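Local coordinates for oxidized polyvinyl alcohol hydrolase (Pseudomonas sp. VM15C, PDB 3WWC), which hydrolyses the beta-diketone 4,6-nonanedione and also oxidized polyvinyl alcohol, the latter as the second step in polyvinyl alcohol degradation, at residues 298-301 / 307-310; 196-201 / 311-316; 65-70 / 77-82; 185-190 / 247-252; 49-54 / 107-112. The protein carries 1 engineered substitution. All coordinates share one frame; numbering follows the deposited sequence.

Contact 1. Residues 298-301 / 307-310; sequences SSTH and QLNT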
# COMPACT_ATOMS: atom_id res chain seq x y z
N SER A 298 -1.45 6.12 14.51
CA SER A 298 -0.31 7.01 14.62
C SER A 298 0.78 6.40 15.46
O SER A 298 0.51 5.73 16.48
CB SER A 298 -0.71 8.33 15.30
OG SER A 298 -1.71 9.00 14.55
N SER A 299 2.02 6.58 15.03
CA SER A 299 3.16 6.14 15.81
C SER A 299 4.22 7.26 15.77
O SER A 299 3.96 8.37 15.30
CB SER A 299 3.75 4.81 15.33
OG SER A 299 4.71 4.34 16.30
N THR A 300 5.44 6.97 16.24
CA THR A 300 6.44 8.03 16.33
C THR A 300 7.75 7.62 15.77
O THR A 300 8.79 8.23 16.08
CB THR A 300 6.67 8.38 17.81
OG1 THR A 300 6.98 7.17 18.51
CG2 THR A 300 5.42 9.01 18.42
N HIS A 301 7.75 6.60 14.94
CA HIS A 301 8.97 6.06 14.39
C HIS A 301 9.51 6.74 13.14
O HIS A 301 10.60 6.36 12.67
CB HIS A 301 8.75 4.61 14.07
CG HIS A 301 7.74 4.39 12.99
ND1 HIS A 301 6.39 4.65 13.18
CD2 HIS A 301 7.87 4.05 11.69
CE1 HIS A 301 5.74 4.47 12.04
NE2 HIS A 301 6.62 4.13 11.12
N GLN A 307 8.71 0.69 13.90
CA GLN A 307 9.91 0.26 14.61
C GLN A 307 9.69 -0.22 16.02
O GLN A 307 10.47 -1.07 16.50
CB GLN A 307 10.90 1.42 14.66
CG GLN A 307 11.42 1.85 13.28
CD GLN A 307 12.30 0.80 12.65
OE1 GLN A 307 11.95 0.21 11.61
NE2 GLN A 307 13.45 0.55 13.24
N LEU A 308 8.69 0.34 16.67
CA LEU A 308 8.39 -0.08 18.03
C LEU A 308 7.55 -1.37 18.01
O LEU A 308 6.45 -1.40 17.42
CB LEU A 308 7.61 1.03 18.77
CG LEU A 308 8.32 2.38 18.82
CD1 LEU A 308 7.28 3.46 19.26
CD2 LEU A 308 9.55 2.27 19.75
N ASN A 309 8.03 -2.42 18.67
CA ASN A 309 7.29 -3.70 18.73
C ASN A 309 6.83 -4.09 17.34
O ASN A 309 5.66 -4.39 17.12
CB ASN A 309 6.10 -3.56 19.69
CG ASN A 309 6.56 -3.21 21.10
OD1 ASN A 309 7.44 -3.88 21.62
ND2 ASN A 309 5.97 -2.19 21.70
N THR A 310 7.78 -4.11 16.43
CA THR A 310 7.49 -4.37 15.02
C THR A 310 6.66 -5.60 14.75
O THR A 310 5.65 -5.51 14.05
CB THR A 310 8.78 -4.47 14.23
OG1 THR A 310 9.49 -3.24 14.35
CG2 THR A 310 8.47 -4.72 12.71
O HOH W 1 6.79 2.33 15.47
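Leu308 CD1 sits beside two hydroxyls of the opposing segment, 3.8 Å from Thr300 OG1 and 4.0 Å from Ser299 OG, the side chains of Leu308 and Thr300 crossing at a slant. Next to this, His301 and Gln307 meet through their first side-chain carbons, His301 CB lying 3.9 Å from Gln307 CB. The imidazole is swung in between its own backbone N and carbonyl carbon (chi1 65°), a rotation that brings its CG within 3.9 Å of the backbone N of Gln307 at an oblique approach. The polar link between the segments is a water. It donates to Ser299 OG at 3.0 Å and accepts from the backbone N of Leu308, also at 3.0 Å, bridging two points that make no direct bond to each other. Both segments belong to the connection between strand 292-298 and helix 310-322, the place where alpha/beta hydrolases usually carry their catalytic histidine. In this protein the part of the loop between the segments holds His303, which lines a butanoic acid pocket, while the side chain of His301 is about 10 Å from that of Ala177, the engineered residue at a position assigned by similarity to the charge relay system. Farther out, the Ser299 hydroxyl also bonds to the carbonyl O of Gly341, and with the water this fixes it from two partners. Leu308 O is bonded to Tyr342 OH, and Asn309 ND2 to Glu340 O. Asn309 occupies the N-cap position of helix 310-322 without a capping bond from its side chain.

Contact 2. Residues 196-201 / 311-316; sequences GGLPIS and QEFNRW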
# COMPACT_ATOMS: atom_id res chain seq x y z
N GLY A 196 -8.86 -5.41 1.72
CA GLY A 196 -8.43 -4.24 2.50
C GLY A 196 -6.91 -4.09 2.34
O GLY A 196 -6.26 -4.80 1.59
N GLY A 197 -6.33 -3.17 3.10
CA GLY A 197 -4.91 -2.94 2.98
C GLY A 197 -4.37 -2.12 4.11
O GLY A 197 -5.10 -1.56 4.97
N LEU A 198 -3.05 -2.05 4.09
CA LEU A 198 -2.28 -1.35 5.12
C LEU A 198 -1.29 -0.36 4.51
O LEU A 198 -0.07 -0.68 4.35
CB LEU A 198 -1.55 -2.42 5.97
CG LEU A 198 -0.64 -1.94 7.12
CD1 LEU A 198 -1.46 -1.21 8.17
CD2 LEU A 198 0.03 -3.16 7.77
N PRO A 199 -1.77 0.83 4.09
CA PRO A 199 -0.86 1.84 3.50
C PRO A 199 -0.12 2.58 4.62
O PRO A 199 -0.73 3.36 5.33
CB PRO A 199 -1.81 2.74 2.69
CG PRO A 199 -3.18 2.60 3.46
CD PRO A 199 -3.21 1.17 3.91
N ILE A 200 1.16 2.27 4.79
CA ILE A 200 1.99 2.88 5.83
C ILE A 200 2.81 3.98 5.20
O ILE A 200 3.63 3.74 4.31
CB ILE A 200 2.94 1.83 6.44
CG1 ILE A 200 2.17 0.61 6.94
CG2 ILE A 200 3.72 2.50 7.58
CD1 ILE A 200 3.11 -0.51 7.54
N SER A 201 2.53 5.21 5.65
CA SER A 201 3.26 6.39 5.15
C SER A 201 3.32 6.45 3.65
O SER A 201 4.40 6.61 3.06
CB SER A 201 4.63 6.39 5.74
OG SER A 201 4.54 6.41 7.14
N GLN A 311 7.07 -6.75 15.25
CA GLN A 311 6.28 -7.95 14.96
C GLN A 311 4.95 -7.94 15.70
O GLN A 311 3.96 -8.45 15.16
CB GLN A 311 7.09 -9.23 15.30
CG GLN A 311 8.26 -9.46 14.36
CD GLN A 311 7.77 -9.60 12.91
OE1 GLN A 311 6.77 -10.25 12.62
NE2 GLN A 311 8.45 -8.92 12.01
N GLU A 312 4.91 -7.41 16.91
CA GLU A 312 3.60 -7.29 17.58
C GLU A 312 2.68 -6.42 16.71
O GLU A 312 1.50 -6.71 16.56
CB GLU A 312 3.70 -6.59 18.94
CG GLU A 312 4.39 -7.42 20.02
CD GLU A 312 4.44 -6.60 21.30
OE1 GLU A 312 3.44 -5.96 21.68
OE2 GLU A 312 5.54 -6.60 21.91
N PHE A 313 3.22 -5.35 16.12
CA PHE A 313 2.40 -4.50 15.27
C PHE A 313 1.92 -5.24 14.02
O PHE A 313 0.75 -5.18 13.68
CB PHE A 313 3.17 -3.23 14.83
CG PHE A 313 2.38 -2.41 13.87
CD1 PHE A 313 1.38 -1.58 14.35
CD2 PHE A 313 2.59 -2.56 12.49
CE1 PHE A 313 0.55 -0.86 13.45
CE2 PHE A 313 1.76 -1.85 11.59
CZ PHE A 313 0.76 -1.02 12.09
N ASN A 314 2.81 -5.97 13.36
CA ASN A 314 2.44 -6.69 12.16
C ASN A 314 1.33 -7.69 12.46
O ASN A 314 0.37 -7.81 11.70
CB ASN A 314 3.61 -7.46 11.53
CG ASN A 314 4.68 -6.57 10.92
OD1 ASN A 314 4.55 -5.35 10.90
ND2 ASN A 314 5.76 -7.21 10.41
N ARG A 315 1.46 -8.39 13.59
CA ARG A 315 0.43 -9.41 13.93
C ARG A 315 -0.88 -8.71 14.24
O ARG A 315 -1.95 -9.13 13.78
CB ARG A 315 0.84 -10.19 15.19
CG ARG A 315 1.99 -11.14 14.97
CD ARG A 315 2.24 -12.02 16.25
NE ARG A 315 2.78 -11.30 17.39
CZ ARG A 315 4.08 -11.16 17.65
NH1 ARG A 315 5.01 -11.67 16.84
NH2 ARG A 315 4.42 -10.59 18.79
N TRP A 316 -0.82 -7.64 15.03
CA TRP A 316 -2.04 -6.90 15.40
C TRP A 316 -2.71 -6.31 14.16
O TRP A 316 -3.95 -6.41 13.98
CB TRP A 316 -1.71 -5.76 16.39
CG TRP A 316 -2.89 -4.90 16.70
CD1 TRP A 316 -3.93 -5.20 17.55
CD2 TRP A 316 -3.24 -3.67 16.07
NE1 TRP A 316 -4.90 -4.22 17.48
CE2 TRP A 316 -4.51 -3.28 16.58
CE3 TRP A 316 -2.61 -2.85 15.12
CZ2 TRP A 316 -5.15 -2.12 16.16
CZ3 TRP A 316 -3.25 -1.70 14.72
CH2 TRP A 316 -4.51 -1.34 15.24
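The ring of Phe313 is met obliquely by two methyl groups of strand 196-200, both near the same ring corner: Leu198 CD2 is 4.4 Å from Phe313 CE2, and Ile200 CD1 is 4.5 Å from that same Phe313 CE2. The phenyl ring also stacks with Tyr342. The second flat group, the guanidinium of Arg315, takes no part in the contact with the strand. One of its faces lies over its own helix backbone, with Gln311 O 3.6 Å and Glu312 N 3.7 Å from its plane, both displaced toward the rim. Its NH2 bonds to a citrate, probably from the crystallisation liquor, which is also held by the backbone N atoms of Gln311 and Glu312.

Phe313 reaches the strand because its CG is anti to the backbone N (chi1 175°), which carries the ring away from the helix axis toward the sheet. The approach is purely apolar and rather loose, burying 82 Å² in all, and the nearest CA atoms, those of Leu198 and Asn314, remain 10.0 Å apart. All three touching side chains are buried. On the flank of the helix, Asn314 OD1 accepts a bond from Trp305 NE1.

Helix 310-322 thus lies along one face of the central sheet of the alpha/beta hydrolase fold, where Leu198 also touches Met250 and Val252 of the adjoining strand 247-253, and Met250 in turn touches Trp316. Between Leu198 and Ile200, Pro199 points the other way, packing on Thr183 and Asn184 of helix 178-189, and strand 196-200 is covered from both sides.

Contact 3. Residues 65-70 / 77-82; sequences WVPMTG and DNLTVA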
# COMPACT_ATOMS: atom_id res chain seq x y z
N TRP A 65 -1.42 -12.00 2.64
CA TRP A 65 -0.73 -10.73 2.90
C TRP A 65 0.21 -10.49 1.73
O TRP A 65 1.08 -11.34 1.44
CB TRP A 65 0.04 -10.86 4.22
CG TRP A 65 0.99 -9.69 4.55
CD1 TRP A 65 2.26 -9.81 5.04
CD2 TRP A 65 0.70 -8.27 4.54
NE1 TRP A 65 2.77 -8.57 5.34
CE2 TRP A 65 1.84 -7.61 5.05
CE3 TRP A 65 -0.42 -7.50 4.16
CZ2 TRP A 65 1.90 -6.21 5.19
CZ3 TRP A 65 -0.36 -6.11 4.30
CH2 TRP A 65 0.79 -5.48 4.81
N VAL A 66 0.09 -9.33 1.08
CA VAL A 66 0.93 -8.93 -0.06
C VAL A 66 1.68 -7.68 0.40
O VAL A 66 1.19 -6.56 0.25
CB VAL A 66 0.02 -8.63 -1.30
CG1 VAL A 66 0.82 -8.11 -2.46
CG2 VAL A 66 -0.68 -9.92 -1.71
N PRO A 67 2.88 -7.86 0.97
CA PRO A 67 3.67 -6.73 1.45
C PRO A 67 4.54 -6.16 0.36
O PRO A 67 5.12 -6.89 -0.48
CB PRO A 67 4.51 -7.38 2.55
CG PRO A 67 4.77 -8.79 2.00
CD PRO A 67 3.45 -9.16 1.42
N MET A 68 4.65 -4.83 0.38
CA MET A 68 5.48 -4.13 -0.62
C MET A 68 6.52 -3.27 0.04
O MET A 68 6.21 -2.50 0.95
CB MET A 68 4.60 -3.27 -1.50
CG MET A 68 3.70 -4.14 -2.34
SD MET A 68 2.49 -3.20 -3.32
CE MET A 68 1.40 -2.68 -2.10
N THR A 69 7.75 -3.36 -0.46
CA THR A 69 8.81 -2.49 0.02
C THR A 69 8.65 -1.09 -0.56
O THR A 69 7.70 -0.80 -1.32
CB THR A 69 10.16 -3.11 -0.40
OG1 THR A 69 11.20 -2.42 0.31
CG2 THR A 69 10.39 -3.00 -1.93
N GLY A 70 9.57 -0.22 -0.18
CA GLY A 70 9.54 1.17 -0.64
C GLY A 70 10.56 1.47 -1.73
O GLY A 70 10.74 0.71 -2.69
N ASP A 77 14.75 -7.48 1.99
CA ASP A 77 14.83 -6.74 3.25
C ASP A 77 13.41 -6.66 3.88
O ASP A 77 13.21 -7.00 5.04
CB ASP A 77 15.30 -5.29 3.06
CG ASP A 77 16.75 -5.15 2.68
OD1 ASP A 77 17.56 -6.04 3.01
OD2 ASP A 77 17.07 -4.08 2.08
N ASN A 78 12.44 -6.23 3.10
CA ASN A 78 11.07 -6.09 3.60
C ASN A 78 10.56 -7.41 4.13
O ASN A 78 9.76 -7.43 5.07
CB ASN A 78 10.23 -5.57 2.45
CG ASN A 78 8.77 -5.48 2.77
OD1 ASN A 78 8.02 -6.42 2.52
ND2 ASN A 78 8.35 -4.36 3.38
N LEU A 79 10.99 -8.52 3.55
CA LEU A 79 10.52 -9.82 3.97
C LEU A 79 11.31 -10.45 5.12
O LEU A 79 10.73 -11.24 5.91
CB LEU A 79 10.60 -10.81 2.78
CG LEU A 79 9.58 -10.57 1.70
CD1 LEU A 79 9.96 -11.37 0.44
CD2 LEU A 79 8.18 -11.07 2.23
N THR A 80 12.60 -10.13 5.24
CA THR A 80 13.41 -10.87 6.23
C THR A 80 14.20 -10.08 7.24
O THR A 80 14.78 -10.69 8.18
CB THR A 80 14.43 -11.75 5.54
OG1 THR A 80 15.37 -10.90 4.86
CG2 THR A 80 13.75 -12.65 4.51
N VAL A 81 14.34 -8.76 7.07
CA VAL A 81 15.15 -7.98 8.00
C VAL A 81 14.23 -7.32 9.00
O VAL A 81 13.26 -6.65 8.62
CB VAL A 81 15.96 -6.91 7.24
CG1 VAL A 81 16.68 -5.96 8.25
CG2 VAL A 81 16.95 -7.63 6.30
N ALA A 82 14.51 -7.53 10.30
CA ALA A 82 13.63 -7.01 11.31
C ALA A 82 13.33 -5.53 11.24
O ALA A 82 12.17 -5.12 11.42
CB ALA A 82 14.20 -7.35 12.71
O HOH W 2 7.78 -7.35 -0.04
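Asn78 lies across the end of strand 62-68, its side chain crossing those of Pro67 and Thr69 at a slant. The amide is put there by a first torsion that sets CG opposite the backbone N (chi1 175°), carrying OD1 to 3.6 Å from Pro67 CB. Closer to the helix, Asn78 CB packs against Thr69 CB at 3.8 Å; the hydroxyl of Thr69 is bonded to Glu73 O. Leu79 meets the proline ring at about a right angle, its CD2 4.1 Å from Pro67 CG, and Pro67 CB in turn rests over one face of the Trp65 indole, offset toward the rim. The polar coupling goes through a water between the two segments that donates to Pro67 O and to Asn78 OD1, each at 2.7 Å. Replacing Asn78 with a leucine would probably leave this water without its second acceptor and loosen its hold between helix and strand. Just past the strand, Ser71 lines a butanoic acid pocket, in the region where alpha/beta hydrolases commonly form the oxyanion hole. Strand 62-68, helix 75-80 and strand 96-100 form a beta-alpha-beta unit, and this contact packs the short crossover helix onto the first of its strands.

Contact 4. Residues 185-190 / 247-252; sequences RALLFR and LIVMTV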
# COMPACT_ATOMS: atom_id res chain seq x y z
N ARG A 185 -3.16 3.17 -4.25
CA ARG A 185 -3.62 3.09 -5.64
C ARG A 185 -4.38 1.79 -5.92
O ARG A 185 -5.46 1.79 -6.55
CB ARG A 185 -2.46 3.17 -6.62
CG ARG A 185 -2.95 3.17 -8.09
CD ARG A 185 -1.78 3.53 -9.07
NE ARG A 185 -2.31 3.71 -10.42
CZ ARG A 185 -2.66 4.88 -10.94
NH1 ARG A 185 -2.56 6.01 -10.21
NH2 ARG A 185 -3.04 4.92 -12.23
N ALA A 186 -3.86 0.69 -5.40
CA ALA A 186 -4.50 -0.61 -5.63
C ALA A 186 -5.87 -0.67 -4.98
O ALA A 186 -6.81 -1.28 -5.55
CB ALA A 186 -3.60 -1.71 -5.05
N LEU A 187 -6.02 -0.10 -3.80
CA LEU A 187 -7.33 -0.11 -3.13
C LEU A 187 -8.34 0.74 -3.89
O LEU A 187 -9.52 0.41 -3.92
CB LEU A 187 -7.20 0.41 -1.69
CG LEU A 187 -6.38 -0.49 -0.78
CD1 LEU A 187 -6.11 0.29 0.50
CD2 LEU A 187 -7.14 -1.82 -0.51
N LEU A 188 -7.87 1.80 -4.55
CA LEU A 188 -8.80 2.69 -5.24
C LEU A 188 -9.23 2.12 -6.57
O LEU A 188 -10.36 2.37 -7.01
CB LEU A 188 -8.15 4.08 -5.47
CG LEU A 188 -7.94 4.84 -4.16
CD1 LEU A 188 -6.97 6.01 -4.40
CD2 LEU A 188 -9.32 5.32 -3.61
N PHE A 189 -8.36 1.34 -7.19
CA PHE A 189 -8.67 0.76 -8.51
C PHE A 189 -9.15 -0.67 -8.45
O PHE A 189 -9.79 -1.13 -9.43
CB PHE A 189 -7.46 0.78 -9.46
CG PHE A 189 -7.22 2.12 -10.15
CD1 PHE A 189 -7.84 2.43 -11.35
CD2 PHE A 189 -6.30 3.00 -9.62
CE1 PHE A 189 -7.52 3.62 -12.01
CE2 PHE A 189 -5.98 4.20 -10.29
CZ PHE A 189 -6.60 4.50 -11.50
N ARG A 190 -8.86 -1.41 -7.37
CA ARG A 190 -9.26 -2.82 -7.31
C ARG A 190 -10.02 -3.11 -6.02
O ARG A 190 -9.82 -4.13 -5.36
CB ARG A 190 -8.00 -3.69 -7.44
CG ARG A 190 -7.50 -3.74 -8.88
CD ARG A 190 -8.40 -4.66 -9.73
NE ARG A 190 -7.75 -4.80 -11.03
CZ ARG A 190 -7.96 -5.80 -11.89
NH1 ARG A 190 -8.82 -6.77 -11.61
NH2 ARG A 190 -7.26 -5.86 -13.01
N LEU A 247 -14.21 -2.75 2.03
CA LEU A 247 -12.83 -2.85 2.46
C LEU A 247 -12.66 -2.52 3.92
O LEU A 247 -13.53 -1.92 4.54
CB LEU A 247 -11.97 -1.76 1.75
CG LEU A 247 -11.89 -1.79 0.22
CD1 LEU A 247 -11.23 -0.47 -0.26
CD2 LEU A 247 -11.08 -3.00 -0.27
N ILE A 248 -11.51 -2.92 4.44
CA ILE A 248 -11.03 -2.39 5.70
C ILE A 248 -9.64 -1.81 5.36
O ILE A 248 -8.81 -2.48 4.74
CB ILE A 248 -10.98 -3.38 6.86
CG1 ILE A 248 -10.28 -2.70 8.04
CG2 ILE A 248 -10.28 -4.71 6.46
CD1 ILE A 248 -10.49 -3.44 9.38
N VAL A 249 -9.43 -0.54 5.68
CA VAL A 249 -8.15 0.11 5.38
C VAL A 249 -7.57 0.66 6.64
O VAL A 249 -8.26 1.38 7.40
CB VAL A 249 -8.35 1.25 4.37
CG1 VAL A 249 -7.00 1.90 4.02
CG2 VAL A 249 -9.03 0.70 3.08
N MET A 250 -6.31 0.35 6.88
CA MET A 250 -5.60 0.85 8.07
C MET A 250 -4.44 1.72 7.57
O MET A 250 -3.47 1.21 7.02
CB MET A 250 -5.05 -0.31 8.89
CG MET A 250 -4.40 0.21 10.18
SD MET A 250 -3.70 -1.16 11.20
CE MET A 250 -5.21 -1.84 11.85
N THR A 251 -4.58 3.03 7.76
CA THR A 251 -3.55 3.98 7.32
C THR A 251 -2.66 4.33 8.50
O THR A 251 -3.18 4.63 9.58
CB THR A 251 -4.19 5.24 6.82
OG1 THR A 251 -5.07 4.93 5.72
CG2 THR A 251 -3.11 6.23 6.35
N VAL A 252 -1.35 4.28 8.32
CA VAL A 252 -0.42 4.56 9.44
C VAL A 252 0.47 5.77 9.14
O VAL A 252 1.06 5.86 8.04
CB VAL A 252 0.50 3.35 9.67
CG1 VAL A 252 1.43 3.61 10.87
CG2 VAL A 252 -0.35 2.09 9.92
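Leu187 extends from its helix with CG anti to the carbonyl carbon (chi1 -67°), and its two methyls part to meet different residues of strand 247-253. Val249 has CG1 anti to its backbone N (chi1 -179°), which turns both of its methyls to the same leucine methyl: Leu187 CD1 is 3.9 Å from Val249 CG2 and 4.0 Å from Val249 CG1, a tip-to-tip meeting. The other branch crosses Leu247 at a slant, with Leu187 CD2 4.1 Å from Leu247 CD2, while Leu247 CD1 comes to 4.1 Å from the carbonyl O of Leu187. One side chain from the helix is therefore held between two alternate residues of the strand, all of them buried, with no hydrogen bond across. Phe286 of helix 275-288 also touches Leu187.

Around this leucine the two arginines of the segment have partners of their own. The guanidinium of Arg185 has Phe189 CE2 over the centre of one face, 3.4 Å from its plane, and its NE and NH2 bond to Glu146 O and Trp142 O. Arg190, where the helix ends, forms a salt bridge with the carboxylate of Glu146.

Ile248 and Met250, the residues of opposite orientation in the strand, face helix 310-322, and the strand is enclosed between helices on both sides of the sheet. Helix 178-189 starts directly after Ala177, an engineered substitution at a position assigned by similarity to the charge relay system. A helix leaving the nucleophile elbow and packing against the central parallel strands is a hallmark of the alpha/beta hydrolase fold.

Contact 5. Residues 49-54 / 107-112; sequences AFIVYP and QDPNIR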
# COMPACT_ATOMS: atom_id res chain seq x y z
N ALA A 49 8.40 -10.95 -11.00
CA ALA A 49 8.77 -11.93 -10.02
C ALA A 49 8.07 -11.64 -8.72
O ALA A 49 7.67 -10.49 -8.45
CB ALA A 49 10.30 -11.93 -9.78
N PHE A 50 7.96 -12.68 -7.91
CA PHE A 50 7.33 -12.54 -6.60
C PHE A 50 7.71 -13.72 -5.75
O PHE A 50 8.16 -14.76 -6.28
CB PHE A 50 5.80 -12.43 -6.72
CG PHE A 50 5.12 -13.60 -7.43
CD1 PHE A 50 4.96 -13.57 -8.82
CD2 PHE A 50 4.67 -14.72 -6.72
CE1 PHE A 50 4.34 -14.65 -9.50
CE2 PHE A 50 4.06 -15.80 -7.38
CZ PHE A 50 3.89 -15.76 -8.77
N ILE A 51 7.58 -13.58 -4.44
CA ILE A 51 8.01 -14.63 -3.51
C ILE A 51 6.82 -15.09 -2.70
O ILE A 51 6.06 -14.27 -2.15
CB ILE A 51 9.12 -14.09 -2.59
CG1 ILE A 51 10.32 -13.63 -3.44
CG2 ILE A 51 9.61 -15.17 -1.61
CD1 ILE A 51 11.44 -12.88 -2.63
N VAL A 52 6.71 -16.39 -2.52
CA VAL A 52 5.59 -16.95 -1.78
C VAL A 52 6.05 -17.66 -0.52
O VAL A 52 6.94 -18.54 -0.57
CB VAL A 52 4.80 -18.00 -2.63
CG1 VAL A 52 3.66 -18.66 -1.77
CG2 VAL A 52 4.24 -17.37 -3.89
N TYR A 53 5.46 -17.30 0.61
CA TYR A 53 5.71 -18.03 1.87
C TYR A 53 4.31 -18.57 2.27
O TYR A 53 3.45 -17.82 2.79
CB TYR A 53 6.25 -17.09 2.98
CG TYR A 53 7.69 -16.60 2.85
CD1 TYR A 53 8.03 -15.52 2.01
CD2 TYR A 53 8.73 -17.19 3.58
CE1 TYR A 53 9.36 -15.08 1.93
CE2 TYR A 53 10.04 -16.75 3.50
CZ TYR A 53 10.35 -15.70 2.67
OH TYR A 53 11.67 -15.25 2.60
N PRO A 54 4.05 -19.88 2.08
CA PRO A 54 2.74 -20.43 2.44
C PRO A 54 2.46 -20.38 3.94
O PRO A 54 3.35 -20.53 4.77
CB PRO A 54 2.77 -21.86 1.91
CG PRO A 54 3.91 -21.87 0.92
CD PRO A 54 4.92 -20.88 1.44
N GLN A 107 13.51 -8.20 -11.62
CA GLN A 107 13.28 -9.48 -10.98
C GLN A 107 14.22 -9.90 -9.87
O GLN A 107 14.08 -11.02 -9.37
CB GLN A 107 13.20 -10.62 -12.04
CG GLN A 107 12.13 -10.32 -13.12
CD GLN A 107 11.78 -11.57 -13.89
OE1 GLN A 107 11.18 -12.49 -13.34
NE2 GLN A 107 12.18 -11.62 -15.16
N ASP A 108 15.10 -8.98 -9.44
CA ASP A 108 16.05 -9.31 -8.40
C ASP A 108 15.49 -8.84 -7.06
O ASP A 108 15.39 -7.64 -6.83
CB ASP A 108 17.38 -8.59 -8.69
CG ASP A 108 18.44 -8.93 -7.67
OD1 ASP A 108 18.10 -9.55 -6.63
OD2 ASP A 108 19.63 -8.57 -7.89
N PRO A 109 15.10 -9.77 -6.19
CA PRO A 109 14.55 -9.37 -4.89
C PRO A 109 15.54 -8.76 -3.94
O PRO A 109 15.17 -8.31 -2.86
CB PRO A 109 13.93 -10.67 -4.35
CG PRO A 109 15.04 -11.70 -4.83
CD PRO A 109 15.22 -11.25 -6.30
N ASN A 110 16.82 -8.70 -4.33
CA ASN A 110 17.83 -8.09 -3.47
C ASN A 110 18.18 -6.66 -3.86
O ASN A 110 18.85 -5.98 -3.11
CB ASN A 110 19.09 -8.97 -3.45
CG ASN A 110 18.78 -10.30 -2.84
OD1 ASN A 110 18.39 -10.35 -1.71
ND2 ASN A 110 18.87 -11.36 -3.61
N ILE A 111 17.75 -6.21 -5.03
CA ILE A 111 17.99 -4.82 -5.42
C ILE A 111 17.40 -3.91 -4.37
O ILE A 111 16.24 -4.13 -3.91
CB ILE A 111 17.34 -4.50 -6.81
CG1 ILE A 111 18.27 -5.01 -7.95
CG2 ILE A 111 17.03 -2.99 -6.97
CD1 ILE A 111 19.50 -4.06 -8.16
N ARG A 112 18.16 -2.90 -3.96
CA ARG A 112 17.70 -1.93 -2.96
C ARG A 112 17.30 -0.66 -3.69
O ARG A 112 16.19 -0.63 -4.24
CB ARG A 112 18.81 -1.73 -1.91
CG ARG A 112 18.85 -2.89 -0.93
CD ARG A 112 20.03 -2.78 0.04
NE ARG A 112 19.82 -3.85 1.03
CZ ARG A 112 20.75 -4.36 1.82
NH1 ARG A 112 22.02 -3.92 1.76
NH2 ARG A 112 20.41 -5.32 2.68
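Ile51 CD1 touches Pro109 CB at 3.7 Å, the two side chains crossing at about a right angle. Ile51 reaches out with CG1 anti to its carbonyl carbon (chi1 -60°), and it also packs on Leu79 of helix 75-80. The same van der Waals packing continues beside it, where the methyl of Ala49 lies against the Gln107 side chain, with Ala49 CB 3.9 Å from Gln107 CB and 3.7 Å from Gln107 OE1; that oxygen is bonded to the backbone N of Asp40. Strand 46-53 runs antiparallel between strands 36-43 and 96-100, near the edge of the central sheet of this alpha/beta hydrolase, and the disulfide Cys104-Cys116 closes off the loop that lies against it. No hydrogen bond spans the two segments; the bonds within segment 107-112 shape its turn. Asp108 to Ile111 form a type I beta turn, joined by Ile111 N to Asp108 O at 3.3 Å. Asp108 OD1 adds an Asx turn, accepting from Asn110 N at 2.8 Å in a fairly straight bond (160°) that arrives 47° out of the carboxylate plane. Among the charged groups, Arg112 NE forms a salt bridge with Asp77 OD2 of helix 75-80.

Overall arrangement
Contacts 2 to 5 all reach the same central sheet. Contacts 2 and 4 interlock through neighbouring strands, with Gly197 O 3.0 Å from Met250 N, probably a hydrogen bond. Contact 2 also meets contact 3, Leu198 CD2 lying 3.8 Å from Trp65 CH2. Contacts 3 and 5, with centres about 9 Å apart, touch where Thr80 CG2 lies 3.8 Å from Tyr53 OH. Contact 1 adjoins contact 2 in sequence. Contact 5 lies away from the active site, whereas the side chains of Ile200 and Thr69 are about 7 and 8 Å from that of the engineered Ala177, and about 10 and 9 Å from bound butanoic acid.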